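Local coordinates for cell cycle serine/threonine-protein kinase CDC5/MSD2 (Saccharomyces cerevisiae, PDB 6MF4) that phosphorylates serine and threonine residues of cell-cycle proteins to drive mitotic exit, this piece being its phosphoprotein-binding polo-box domain, at residues S267-R270 and E271-L275. Residues are numbered along the deposited sequence; the frame is centred on the assembly and turned at random.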
ATOM      1  N   SER A 267     -10.267 -18.869   3.518  1.00 36.42           N
ATOM      2  CA  SER A 267      -9.970 -17.465   3.268  1.00 45.35           C
ATOM      3  C   SER A 267     -10.982 -16.817   2.327  1.00 38.94           C
ATOM      4  O   SER A 267     -10.979 -15.601   2.177  1.00 36.96           O
ATOM      5  CB  SER A 267      -8.555 -17.310   2.705  1.00 44.95           C
ATOM      6  OG  SER A 267      -8.372 -18.098   1.539  1.00 45.31           O
ATOM      7  N   ASN A 268     -11.851 -17.615   1.708  1.00 30.05           N
ATOM      8  CA  ASN A 268     -12.946 -17.066   0.910  1.00 32.15           C
ATOM      9  C   ASN A 268     -12.433 -16.142  -0.204  1.00 32.93           C
ATOM     10  O   ASN A 268     -12.895 -15.012  -0.371  1.00 24.17           O
ATOM     11  CB  ASN A 268     -13.923 -16.321   1.829  1.00 36.78           C
ATOM     12  CG  ASN A 268     -14.720 -17.256   2.712  1.00 52.63           C
ATOM     13  OD1 ASN A 268     -14.888 -18.433   2.394  1.00 56.77           O
ATOM     14  ND2 ASN A 268     -15.206 -16.742   3.837  1.00 61.68           N
ATOM     15  N   PHE A 269     -11.473 -16.647  -0.970  1.00 32.16           N
ATOM     16  CA  PHE A 269     -10.745 -15.832  -1.933  1.00 33.54           C
ATOM     17  C   PHE A 269     -11.641 -15.126  -2.954  1.00 26.86           C
ATOM     18  O   PHE A 269     -11.431 -13.949  -3.253  1.00 27.39           O
ATOM     19  CB  PHE A 269      -9.715 -16.698  -2.663  1.00 34.68           C
ATOM     20  CG  PHE A 269      -9.118 -16.039  -3.871  1.00 30.90           C
ATOM     21  CD1 PHE A 269      -8.162 -15.045  -3.737  1.00 39.57           C
ATOM     22  CD2 PHE A 269      -9.510 -16.418  -5.143  1.00 37.82           C
ATOM     23  CE1 PHE A 269      -7.613 -14.435  -4.853  1.00 34.35           C
ATOM     24  CE2 PHE A 269      -8.967 -15.815  -6.259  1.00 36.64           C
ATOM     25  CZ  PHE A 269      -8.016 -14.823  -6.115  1.00 33.67           C
ATOM     26  N   ARG A 270     -12.641 -15.822  -3.484  1.00 26.89           N
ATOM     27  CA  ARG A 270     -13.441 -15.253  -4.565  1.00 28.10           C
ATOM     28  C   ARG A 270     -14.255 -14.048  -4.102  1.00 25.40           C
ATOM     29  O   ARG A 270     -14.431 -13.085  -4.851  1.00 24.07           O
ATOM     30  CB  ARG A 270     -14.374 -16.309  -5.160  1.00 35.80           C
ATOM     31  CG  ARG A 270     -15.196 -15.806  -6.347  1.00 40.36           C
ATOM     32  CD  ARG A 270     -14.307 -15.352  -7.509  1.00 43.52           C
ATOM     33  NE  ARG A 270     -14.260 -13.896  -7.653  1.00 36.22           N
ATOM     34  CZ  ARG A 270     -13.661 -13.263  -8.660  1.00 40.19           C
ATOM     35  NH1 ARG A 270     -13.048 -13.952  -9.616  1.00 39.75           N
ATOM     36  NH2 ARG A 270     -13.672 -11.938  -8.711  1.00 32.74           N
ATOM     37  N   GLU A 271     -14.761 -14.103  -2.877  1.00 24.56           N
ATOM     38  CA  GLU A 271     -15.497 -12.973  -2.326  1.00 25.20           C
ATOM     39  C   GLU A 271     -14.547 -11.802  -2.098  1.00 22.60           C
ATOM     40  O   GLU A 271     -14.889 -10.648  -2.355  1.00 22.92           O
ATOM     41  CB  GLU A 271     -16.192 -13.364  -1.020  1.00 27.47           C
ATOM     42  CG  GLU A 271     -16.821 -12.197  -0.259  1.00 34.87           C
ATOM     43  CD  GLU A 271     -17.869 -11.447  -1.068  1.00 42.38           C
ATOM     44  OE1 GLU A 271     -18.387 -12.009  -2.057  1.00 44.97           O
ATOM     45  OE2 GLU A 271     -18.176 -10.288  -0.710  1.00 42.00           O
ATOM     46  N   LYS A 272     -13.346 -12.104  -1.622  1.00 22.97           N
ATOM     47  CA  LYS A 272     -12.369 -11.060  -1.350  1.00 22.65           C
ATOM     48  C   LYS A 272     -11.916 -10.386  -2.642  1.00 21.58           C
ATOM     49  O   LYS A 272     -11.770  -9.168  -2.684  1.00 21.49           O
ATOM     50  CB  LYS A 272     -11.178 -11.633  -0.584  1.00 24.13           C
ATOM     51  CG  LYS A 272     -11.522 -11.911   0.873  1.00 25.10           C
ATOM     52  CD  LYS A 272     -10.408 -12.620   1.618  1.00 33.33           C
ATOM     53  CE  LYS A 272     -10.756 -12.782   3.101  1.00 37.78           C
ATOM     54  NZ  LYS A 272     -12.232 -12.845   3.365  1.00 36.36           N
ATOM     55  N   LEU A 273     -11.714 -11.167  -3.701  1.00 21.44           N
ATOM     56  CA  LEU A 273     -11.286 -10.589  -4.973  1.00 21.74           C
ATOM     57  C   LEU A 273     -12.377  -9.689  -5.551  1.00 22.71           C
ATOM     58  O   LEU A 273     -12.086  -8.673  -6.180  1.00 21.08           O
ATOM     59  CB  LEU A 273     -10.918 -11.684  -5.974  1.00 26.93           C
ATOM     60  CG  LEU A 273     -10.260 -11.188  -7.266  1.00 28.11           C
ATOM     61  CD1 LEU A 273      -8.913 -10.516  -6.982  1.00 23.43           C
ATOM     62  CD2 LEU A 273     -10.085 -12.333  -8.258  1.00 30.53           C
ATOM     63  N   THR A 274     -13.632 -10.058  -5.331  1.00 22.37           N
ATOM     64  CA  THR A 274     -14.751  -9.227  -5.754  1.00 22.32           C
ATOM     65  C   THR A 274     -14.734  -7.891  -5.014  1.00 20.62           C
ATOM     66  O   THR A 274     -14.927  -6.833  -5.618  1.00 22.06           O
ATOM     67  CB  THR A 274     -16.094  -9.941  -5.514  1.00 29.00           C
ATOM     68  OG1 THR A 274     -16.177 -11.083  -6.373  1.00 31.91           O
ATOM     69  CG2 THR A 274     -17.273  -9.014  -5.797  1.00 34.67           C
ATOM     70  N   LEU A 275     -14.500  -7.941  -3.706  1.00 22.58           N
ATOM     71  CA  LEU A 275     -14.418  -6.729  -2.897  1.00 24.12           C
ATOM     72  C   LEU A 275     -13.250  -5.860  -3.356  1.00 20.70           C
ATOM     73  O   LEU A 275     -13.362  -4.637  -3.444  1.00 21.91           O
ATOM     74  CB  LEU A 275     -14.269  -7.085  -1.416  1.00 24.16           C
ATOM     75  CG  LEU A 275     -15.542  -7.604  -0.740  1.00 24.94           C
ATOM     76  CD1 LEU A 275     -15.215  -8.250   0.592  1.00 26.83           C
ATOM     77  CD2 LEU A 275     -16.549  -6.482  -0.551  1.00 26.45           C
TER
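Asn268 and Lys272 meet in a local contact in the first turn of helix 269-283, the C-terminal helix of the second polo box. Asn268 holds the N-cap position, but its side chain makes no capping bond. Lys272 N donates to Asn268 O at 3.2 Å (160°), and Glu271 N reaches the same oxygen weakly. Leu273 N binds Phe269 O at 2.8 Å. With Thr274 N to Arg270 O, these i to i+4 bonds start the alpha-helix. Thr274 OG1 also bonds Arg270 O, at 3.1 Å, from the opposite face of the carbonyl plane. Lys272 CG is anti to its carbonyl carbon (chi1 -74°), which sends the chain back past the helix start, with CE 3.0 Å from Ser267 O. Lys272 NZ forms a salt bridge with Asp225, and the lysine makes a cation-pi contact with Phe223. A methionine at Lys272 would probably leave Asp225 without its charged mate and lose the cation-pi contact. Leu273 CD2 sits over one face of the Arg270 guanidinium, 3.6 Å from NH2, while Thr274 OG1 lies at the guanidinium edge. Leu273 CD2 is also 3.9 Å from Phe269 CZ. Phe269 packs on helix 252-258 and Met229 of strand 228-232. Leu273 touches Leu256 and Ile73 of helix 56-82, where Arg270 salt-bridges Glu77.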